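Local coordinates for protein Protease/Reverse transcriptase/ribonuclease H (Eastern chimpanzee simian foamy virus, PDB 7KSF) that probably cleaves viral polyproteins as an aspartic protease, copies RNA into DNA as a reverse transcriptase and degrades RNA in hybrids as a ribonuclease H, at residues 188-193 / 274-279; 590-595 / 614-619. The protein carries 1 engineered substitution. One frame throughout, in Å; residues are numbered along the deposited sequence.

Contact 1. Residues 188-193 / 274-279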
ATOM      1  N   THR A 188      20.787  -5.515  22.052  1.00 70.29           N
ATOM      2  CA  THR A 188      21.836  -5.668  23.038  1.00 67.89           C
ATOM      3  C   THR A 188      22.328  -7.108  23.053  1.00 72.13           C
ATOM      4  O   THR A 188      21.520  -8.043  23.028  1.00 81.42           O
ATOM      5  CB  THR A 188      21.356  -5.281  24.442  1.00 71.69           C
ATOM      6  OG1 THR A 188      22.292  -5.754  25.415  1.00 81.23           O
ATOM      7  CG2 THR A 188      19.982  -5.872  24.722  1.00 68.11           C
ATOM      8  N   PRO A 189      23.641  -7.319  23.087  1.00 69.56           N
ATOM      9  CA  PRO A 189      24.173  -8.687  23.164  1.00 76.08           C
ATOM     10  C   PRO A 189      23.947  -9.266  24.554  1.00 94.81           C
ATOM     11  O   PRO A 189      24.485  -8.766  25.543  1.00 98.66           O
ATOM     12  CB  PRO A 189      25.661  -8.508  22.853  1.00 79.93           C
ATOM     13  CG  PRO A 189      25.959  -7.104  23.262  1.00 77.57           C
ATOM     14  CD  PRO A 189      24.709  -6.310  23.000  1.00 70.12           C
ATOM     15  N   GLN A 190      23.139 -10.323  24.621  1.00 91.62           N
ATOM     16  CA  GLN A 190      22.796 -10.932  25.899  1.00 87.72           C
ATOM     17  C   GLN A 190      22.244 -12.327  25.651  1.00 83.34           C
ATOM     18  O   GLN A 190      21.314 -12.498  24.857  1.00 72.75           O
ATOM     19  CB  GLN A 190      21.777 -10.070  26.657  1.00 79.88           C
ATOM     20  CG  GLN A 190      21.290 -10.667  27.969  1.00 72.72           C
ATOM     21  CD  GLN A 190      20.345  -9.744  28.720  1.00 73.04           C
ATOM     22  OE1 GLN A 190      20.382  -8.525  28.553  1.00 71.33           O
ATOM     23  NE2 GLN A 190      19.490 -10.327  29.549  1.00 81.17           N
ATOM     24  N   ASN A 191      22.828 -13.318  26.322  1.00 86.75           N
ATOM     25  CA  ASN A 191      22.291 -14.666  26.293  1.00 89.36           C
ATOM     26  C   ASN A 191      20.950 -14.715  27.012  1.00 88.33           C
ATOM     27  O   ASN A 191      20.610 -13.839  27.814  1.00 74.58           O
ATOM     28  CB  ASN A 191      23.263 -15.650  26.941  1.00 88.85           C
ATOM     29  CG  ASN A 191      24.545 -15.799  26.160  1.00 73.70           C
ATOM     30  OD1 ASN A 191      24.992 -14.869  25.491  1.00 73.35           O
ATOM     31  ND2 ASN A 191      25.144 -16.980  26.239  1.00 73.29           N
ATOM     32  N   SER A 192      20.185 -15.760  26.729  1.00 80.89           N
ATOM     33  CA  SER A 192      18.848 -15.867  27.291  1.00 75.90           C
ATOM     34  C   SER A 192      18.401 -17.316  27.223  1.00 84.17           C
ATOM     35  O   SER A 192      19.042 -18.157  26.587  1.00 77.06           O
ATOM     36  CB  SER A 192      17.865 -14.956  26.552  1.00 75.07           C
ATOM     37  OG  SER A 192      16.526 -15.382  26.741  1.00 75.49           O
ATOM     38  N   THR A 193      17.289 -17.593  27.903  1.00 97.49           N
ATOM     39  CA  THR A 193      16.699 -18.924  27.854  1.00101.67           C
ATOM     40  C   THR A 193      15.927 -19.139  26.558  1.00102.10           C
ATOM     41  O   THR A 193      16.027 -20.207  25.945  1.00101.50           O
ATOM     42  CB  THR A 193      15.779 -19.129  29.060  1.00 98.79           C
ATOM     43  OG1 THR A 193      16.507 -18.868  30.267  1.00 92.92           O
ATOM     44  CG2 THR A 193      15.239 -20.552  29.088  1.00 92.70           C
ATOM     45  N   GLN A 274      23.949 -14.552  20.269  1.00 79.66           N
ATOM     46  CA  GLN A 274      22.599 -14.298  20.746  1.00 73.66           C
ATOM     47  C   GLN A 274      22.442 -12.826  21.099  1.00 73.07           C
ATOM     48  O   GLN A 274      23.296 -12.253  21.783  1.00 78.41           O
ATOM     49  CB  GLN A 274      22.291 -15.181  21.957  1.00 79.60           C
ATOM     50  CG  GLN A 274      20.835 -15.202  22.385  1.00 85.60           C
ATOM     51  CD  GLN A 274      20.561 -16.243  23.457  1.00 91.55           C
ATOM     52  OE1 GLN A 274      19.443 -16.354  23.964  1.00 90.89           O
ATOM     53  NE2 GLN A 274      21.582 -17.017  23.808  1.00 92.31           N
ATOM     54  N   TYR A 275      21.362 -12.216  20.627  1.00 72.26           N
ATOM     55  CA  TYR A 275      21.066 -10.815  20.890  1.00 70.97           C
ATOM     56  C   TYR A 275      19.690 -10.692  21.534  1.00 70.27           C
ATOM     57  O   TYR A 275      18.907 -11.641  21.568  1.00 79.26           O
ATOM     58  CB  TYR A 275      21.128  -9.980  19.606  1.00 70.79           C
ATOM     59  CG  TYR A 275      22.528  -9.777  19.070  1.00 73.69           C
ATOM     60  CD1 TYR A 275      22.985 -10.496  17.972  1.00 74.53           C
ATOM     61  CD2 TYR A 275      23.395  -8.870  19.665  1.00 73.37           C
ATOM     62  CE1 TYR A 275      24.265 -10.311  17.476  1.00 77.20           C
ATOM     63  CE2 TYR A 275      24.678  -8.681  19.179  1.00 80.79           C
ATOM     64  CZ  TYR A 275      25.105  -9.403  18.085  1.00 84.76           C
ATOM     65  OH  TYR A 275      26.379  -9.217  17.597  1.00 81.29           O
ATOM     66  N   CYS A 276      19.401  -9.498  22.050  1.00 69.46           N
ATOM     67  CA  CYS A 276      18.123  -9.219  22.687  1.00 68.61           C
ATOM     68  C   CYS A 276      17.639  -7.835  22.275  1.00 67.42           C
ATOM     69  O   CYS A 276      18.423  -6.975  21.866  1.00 68.96           O
ATOM     70  CB  CYS A 276      18.221  -9.316  24.215  1.00 71.64           C
ATOM     71  SG  CYS A 276      18.534 -10.982  24.831  1.00 81.23           S
ATOM     72  N   TRP A 277      16.329  -7.631  22.390  1.00 67.30           N
ATOM     73  CA  TRP A 277      15.693  -6.389  21.975  1.00 66.36           C
ATOM     74  C   TRP A 277      15.567  -5.432  23.152  1.00 66.40           C
ATOM     75  O   TRP A 277      15.050  -5.802  24.211  1.00 73.20           O
ATOM     76  CB  TRP A 277      14.310  -6.657  21.377  1.00 66.85           C
ATOM     77  CG  TRP A 277      14.348  -7.224  20.001  1.00 66.81           C
ATOM     78  CD1 TRP A 277      14.409  -8.542  19.660  1.00 67.62           C
ATOM     79  CD2 TRP A 277      14.318  -6.492  18.771  1.00 66.18           C
ATOM     80  NE1 TRP A 277      14.424  -8.677  18.293  1.00 67.41           N
ATOM     81  CE2 TRP A 277      14.369  -7.432  17.725  1.00 66.52           C
ATOM     82  CE3 TRP A 277      14.257  -5.130  18.455  1.00 65.62           C
ATOM     83  CZ2 TRP A 277      14.358  -7.056  16.384  1.00 66.34           C
ATOM     84  CZ3 TRP A 277      14.248  -4.760  17.123  1.00 65.34           C
ATOM     85  CH2 TRP A 277      14.297  -5.720  16.105  1.00 65.88           C
ATOM     86  N   THR A 278      16.042  -4.201  22.958  1.00 65.87           N
ATOM     87  CA  THR A 278      15.800  -3.140  23.929  1.00 66.31           C
ATOM     88  C   THR A 278      14.399  -2.562  23.781  1.00 67.20           C
ATOM     89  O   THR A 278      13.790  -2.151  24.777  1.00 68.05           O
ATOM     90  CB  THR A 278      16.845  -2.033  23.765  1.00 65.68           C
ATOM     91  OG1 THR A 278      18.154  -2.576  23.971  1.00 65.60           O
ATOM     92  CG2 THR A 278      16.608  -0.909  24.762  1.00 67.28           C
ATOM     93  N   ARG A 279      13.873  -2.541  22.565  1.00 66.41           N
ATOM     94  CA  ARG A 279      12.575  -1.963  22.263  1.00 66.83           C
ATOM     95  C   ARG A 279      11.587  -3.063  21.893  1.00 67.16           C
ATOM     96  O   ARG A 279      11.932  -4.246  21.825  1.00 67.07           O
ATOM     97  CB  ARG A 279      12.705  -0.940  21.134  1.00 66.28           C
ATOM     98  CG  ARG A 279      13.985  -0.125  21.193  1.00 65.66           C
ATOM     99  CD  ARG A 279      13.990   0.832  22.371  1.00 66.62           C
ATOM    100  NE  ARG A 279      15.111   1.766  22.308  1.00 73.48           N
ATOM    101  CZ  ARG A 279      15.122   2.867  21.562  1.00 71.65           C
ATOM    102  NH1 ARG A 279      14.075   3.165  20.810  1.00 65.50           N
ATOM    103  NH2 ARG A 279      16.183   3.661  21.565  1.00 86.46           N
TER

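Contact 2. Residues 590-595 / 614-619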
ATOM      1  N   GLY A 590      -1.682  16.533 -18.610  1.00145.00           N
ATOM      2  CA  GLY A 590      -1.245  16.627 -19.989  1.00154.20           C
ATOM      3  C   GLY A 590      -2.310  16.225 -20.989  1.00147.34           C
ATOM      4  O   GLY A 590      -3.079  15.293 -20.749  1.00142.92           O
ATOM      5  N   VAL A 591      -2.362  16.931 -22.116  1.00143.42           N
ATOM      6  CA  VAL A 591      -3.310  16.654 -23.189  1.00146.68           C
ATOM      7  C   VAL A 591      -2.516  16.427 -24.469  1.00136.87           C
ATOM      8  O   VAL A 591      -1.666  17.250 -24.831  1.00136.01           O
ATOM      9  CB  VAL A 591      -4.323  17.799 -23.366  1.00152.21           C
ATOM     10  CG1 VAL A 591      -5.230  17.530 -24.555  1.00158.10           C
ATOM     11  CG2 VAL A 591      -5.140  17.979 -22.097  1.00151.43           C
ATOM     12  N   PHE A 592      -2.787  15.313 -25.140  1.00135.97           N
ATOM     13  CA  PHE A 592      -2.063  14.917 -26.343  1.00133.55           C
ATOM     14  C   PHE A 592      -3.039  14.828 -27.506  1.00132.99           C
ATOM     15  O   PHE A 592      -3.920  13.961 -27.521  1.00138.04           O
ATOM     16  CB  PHE A 592      -1.343  13.585 -26.131  1.00132.81           C
ATOM     17  CG  PHE A 592      -0.037  13.712 -25.404  1.00130.11           C
ATOM     18  CD1 PHE A 592       1.150  13.840 -26.106  1.00131.16           C
ATOM     19  CD2 PHE A 592       0.005  13.703 -24.020  1.00133.98           C
ATOM     20  CE1 PHE A 592       2.357  13.958 -25.442  1.00134.05           C
ATOM     21  CE2 PHE A 592       1.210  13.819 -23.350  1.00130.20           C
ATOM     22  CZ  PHE A 592       2.387  13.946 -24.061  1.00127.36           C
ATOM     23  N   TYR A 593      -2.889  15.729 -28.472  1.00130.32           N
ATOM     24  CA  TYR A 593      -3.665  15.677 -29.702  1.00129.04           C
ATOM     25  C   TYR A 593      -2.864  14.931 -30.763  1.00126.15           C
ATOM     26  O   TYR A 593      -1.674  15.202 -30.951  1.00124.48           O
ATOM     27  CB  TYR A 593      -4.009  17.082 -30.196  1.00128.31           C
ATOM     28  CG  TYR A 593      -4.789  17.919 -29.214  1.00130.81           C
ATOM     29  CD1 TYR A 593      -6.164  17.780 -29.089  1.00139.49           C
ATOM     30  CD2 TYR A 593      -4.149  18.856 -28.416  1.00131.66           C
ATOM     31  CE1 TYR A 593      -6.881  18.546 -28.191  1.00147.48           C
ATOM     32  CE2 TYR A 593      -4.854  19.627 -27.515  1.00134.08           C
ATOM     33  CZ  TYR A 593      -6.220  19.468 -27.407  1.00149.30           C
ATOM     34  OH  TYR A 593      -6.930  20.234 -26.511  1.00155.33           O
ATOM     35  N   THR A 594      -3.514  13.994 -31.445  1.00126.07           N
ATOM     36  CA  THR A 594      -2.864  13.209 -32.482  1.00130.52           C
ATOM     37  C   THR A 594      -3.693  13.237 -33.758  1.00133.00           C
ATOM     38  O   THR A 594      -4.883  13.566 -33.748  1.00135.33           O
ATOM     39  CB  THR A 594      -2.646  11.748 -32.053  1.00135.11           C
ATOM     40  OG1 THR A 594      -3.913  11.126 -31.799  1.00147.18           O
ATOM     41  CG2 THR A 594      -1.784  11.681 -30.803  1.00122.77           C
ATOM     42  N   ASP A 595      -3.036  12.879 -34.855  1.00121.87           N
ATOM     43  CA  ASP A 595      -3.660  12.814 -36.171  1.00116.55           C
ATOM     44  C   ASP A 595      -2.680  12.141 -37.124  1.00114.00           C
ATOM     45  O   ASP A 595      -1.518  11.908 -36.785  1.00113.27           O
ATOM     46  CB  ASP A 595      -4.052  14.207 -36.675  1.00116.01           C
ATOM     47  CG  ASP A 595      -4.956  14.157 -37.888  1.00115.61           C
ATOM     48  OD1 ASP A 595      -4.428  14.074 -39.017  1.00113.87           O
ATOM     49  OD2 ASP A 595      -6.190  14.194 -37.714  1.00117.92           O
ATOM     50  N   ILE A 614       1.657  15.205 -33.505  1.00116.29           N
ATOM     51  CA  ILE A 614       1.487  15.072 -32.064  1.00118.72           C
ATOM     52  C   ILE A 614       1.639  16.447 -31.429  1.00120.04           C
ATOM     53  O   ILE A 614       2.547  17.207 -31.783  1.00125.35           O
ATOM     54  CB  ILE A 614       2.498  14.075 -31.454  1.00123.92           C
ATOM     55  CG1 ILE A 614       2.313  12.672 -32.049  1.00136.24           C
ATOM     56  CG2 ILE A 614       2.364  14.028 -29.941  1.00125.91           C
ATOM     57  CD1 ILE A 614       3.180  12.385 -33.262  1.00113.70           C
ATOM     58  N   VAL A 615       0.745  16.767 -30.492  1.00128.49           N
ATOM     59  CA  VAL A 615       0.750  18.048 -29.792  1.00124.80           C
ATOM     60  C   VAL A 615       0.624  17.783 -28.299  1.00127.56           C
ATOM     61  O   VAL A 615      -0.272  17.048 -27.870  1.00128.79           O
ATOM     62  CB  VAL A 615      -0.389  18.969 -30.272  1.00125.15           C
ATOM     63  CG1 VAL A 615      -0.417  20.250 -29.455  1.00127.39           C
ATOM     64  CG2 VAL A 615      -0.244  19.277 -31.753  1.00122.32           C
ATOM     65  N   HIS A 616       1.515  18.382 -27.509  1.00128.99           N
ATOM     66  CA  HIS A 616       1.452  18.314 -26.052  1.00132.10           C
ATOM     67  C   HIS A 616       0.868  19.627 -25.544  1.00134.40           C
ATOM     68  O   HIS A 616       1.493  20.684 -25.678  1.00134.53           O
ATOM     69  CB  HIS A 616       2.831  18.054 -25.448  1.00133.06           C
ATOM     70  CG  HIS A 616       2.799  17.718 -23.987  1.00151.03           C
ATOM     71  ND1 HIS A 616       3.653  16.795 -23.418  1.00148.05           N
ATOM     72  CD2 HIS A 616       2.021  18.179 -22.982  1.00157.30           C
ATOM     73  CE1 HIS A 616       3.398  16.705 -22.124  1.00148.55           C
ATOM     74  NE2 HIS A 616       2.412  17.532 -21.834  1.00151.72           N
ATOM     75  N   ALA A 617      -0.325  19.557 -24.959  1.00142.73           N
ATOM     76  CA  ALA A 617      -1.032  20.729 -24.465  1.00140.47           C
ATOM     77  C   ALA A 617      -1.326  20.579 -22.981  1.00140.81           C
ATOM     78  O   ALA A 617      -1.633  19.482 -22.504  1.00140.58           O
ATOM     79  CB  ALA A 617      -2.336  20.952 -25.234  1.00143.82           C
ATOM     80  N   THR A 618      -1.233  21.692 -22.258  1.00142.44           N
ATOM     81  CA  THR A 618      -1.535  21.745 -20.833  1.00144.80           C
ATOM     82  C   THR A 618      -2.622  22.783 -20.600  1.00147.08           C
ATOM     83  O   THR A 618      -2.523  23.909 -21.096  1.00147.29           O
ATOM     84  CB  THR A 618      -0.288  22.086 -20.010  1.00145.13           C
ATOM     85  OG1 THR A 618       0.229  23.357 -20.421  1.00145.35           O
ATOM     86  CG2 THR A 618       0.783  21.019 -20.198  1.00144.23           C
ATOM     87  N   TYR A 619      -3.653  22.401 -19.846  1.00156.50           N
ATOM     88  CA  TYR A 619      -4.776  23.277 -19.543  1.00157.35           C
ATOM     89  C   TYR A 619      -4.811  23.713 -18.084  1.00169.98           C
ATOM     90  O   TYR A 619      -5.819  24.272 -17.643  1.00172.34           O
ATOM     91  CB  TYR A 619      -6.096  22.587 -19.899  1.00160.35           C
ATOM     92  CG  TYR A 619      -6.370  22.472 -21.380  1.00158.12           C
ATOM     93  CD1 TYR A 619      -5.782  21.472 -22.140  1.00150.36           C
ATOM     94  CD2 TYR A 619      -7.231  23.357 -22.015  1.00158.72           C
ATOM     95  CE1 TYR A 619      -6.032  21.361 -23.491  1.00146.79           C
ATOM     96  CE2 TYR A 619      -7.489  23.255 -23.365  1.00152.91           C
ATOM     97  CZ  TYR A 619      -6.888  22.255 -24.098  1.00149.24           C
ATOM     98  OH  TYR A 619      -7.142  22.154 -25.444  1.00153.22           O
TER

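Contact 1. Residues 188-193 / 274-279
Thr188 and Cys276 pair as antiparallel neighbours across two short strands, each giving and taking a backbone hydrogen bond. Thr188 N reaches Cys276 O at 2.8 Å in a nearly straight bond (167° at the hydrogen), and the return bond from Cys276 N to Thr188 O is more bent. The side chains of this pair leave from the same face of the sheet. There the methyl CG2 of Thr188 lies 3.9 Å from Cys276 CB and, crossing at about a right angle, 3.8 Å from Thr278 OG1. It gets there because OG1 of Thr188 stands opposite the backbone N (chi1 166°), which leaves the methyl between N and the carbonyl carbon. SG of Cys276 packs 3.8 Å from Gln190 CB.

Next to this pair, Pro189 packs against the Tyr275 ring, Pro189 CB lying 3.8 Å from Tyr275 CE2, while the edge of the same ring meets the carbonyl of Thr188. Beyond the proline the pairing fades to a weak bond from Gln190 N to Gln274 O. The extended side chain of Gln274 then reaches across to the departing chain, crossing that of Asn191 at about a right angle, its CG 3.7 Å from Gln190 O and its amide beside the Asn191–Ser192 backbone.

Second-shell bonds hold the ends. Thr278 OG1 is hydrogen-bonded to Gly185 O, and Ser192 OG to Trp264 O and Met194 N. Trp277 turns from the contact to meet Trp254 and Phe268.

Strand 273-277 is the middle of a three-stranded antiparallel sheet, with 187-189 and 268-270 outside it. By family resemblance this is probably part of the reverse transcriptase fingers, from which the chain continues into the Leu-Pro-Gln-Gly motif of these polymerases.

Contact 2. Residues 590-595 / 614-619
Val591 and Ala617 meet at CB atoms 4.2 Å apart, in an apolar patch that Tyr593, Val615 and Tyr619 extend. The edge of the Tyr593 ring comes up to Ala617, CE2 lying 3.6 Å from its CB. Tyr619 reaches back from beyond the strand end, crossing Val591 at about a right angle with CD1 3.6 Å from CG2.

Through the sheet, Phe592 has CG anti to its carbonyl carbon (chi1 -81°), and the end of its side chain comes near the second strand, CD1 4.0 Å from Ile614 CG2. The end of its ring lies over one face of the His616 imidazole, the two planes inclined at 49° with centroids 4.3 Å apart.

Between these faces run four backbone hydrogen bonds, two in each of the pairs Val591–Ala617 and Tyr593–Val615. The straightest, Ala617 N to Val591 O, has an angle of 171°.

Polar groups gather where strand 590-597 runs on. Thr594 OG1 bonds to Ile663 O, and its side chain is about 8 Å from the bound calcium ion, a site that includes Gly596 and Glu642. Asp595 lies near Asp665 and Asp736, a cluster consistent with an RNase H active site.

Helix 727-744 covers the Tyr593 and Val615 face, helix 638-654 touches Phe592 and Thr594 on the other, and strands 660-664 and 624-634 flank the pair.

Both contacts are antiparallel strand pairs, yet they show how differently such a pair can be used. Contact 1, partly buried and 81 residues apart in sequence, joins an outer strand to the middle one of a small polymerase sheet, and its pairing soon gives way to loop. Contact 2, only 19 residues apart, joins two inner strands of the five-stranded RNase H sheet and is almost wholly buried. Accordingly, polar side chains and main chain carry much of the first, whereas aromatic and aliphatic groups fill both faces of the second. The two do not touch: their centres are 61 Å apart, on opposite sides of the chain's centre.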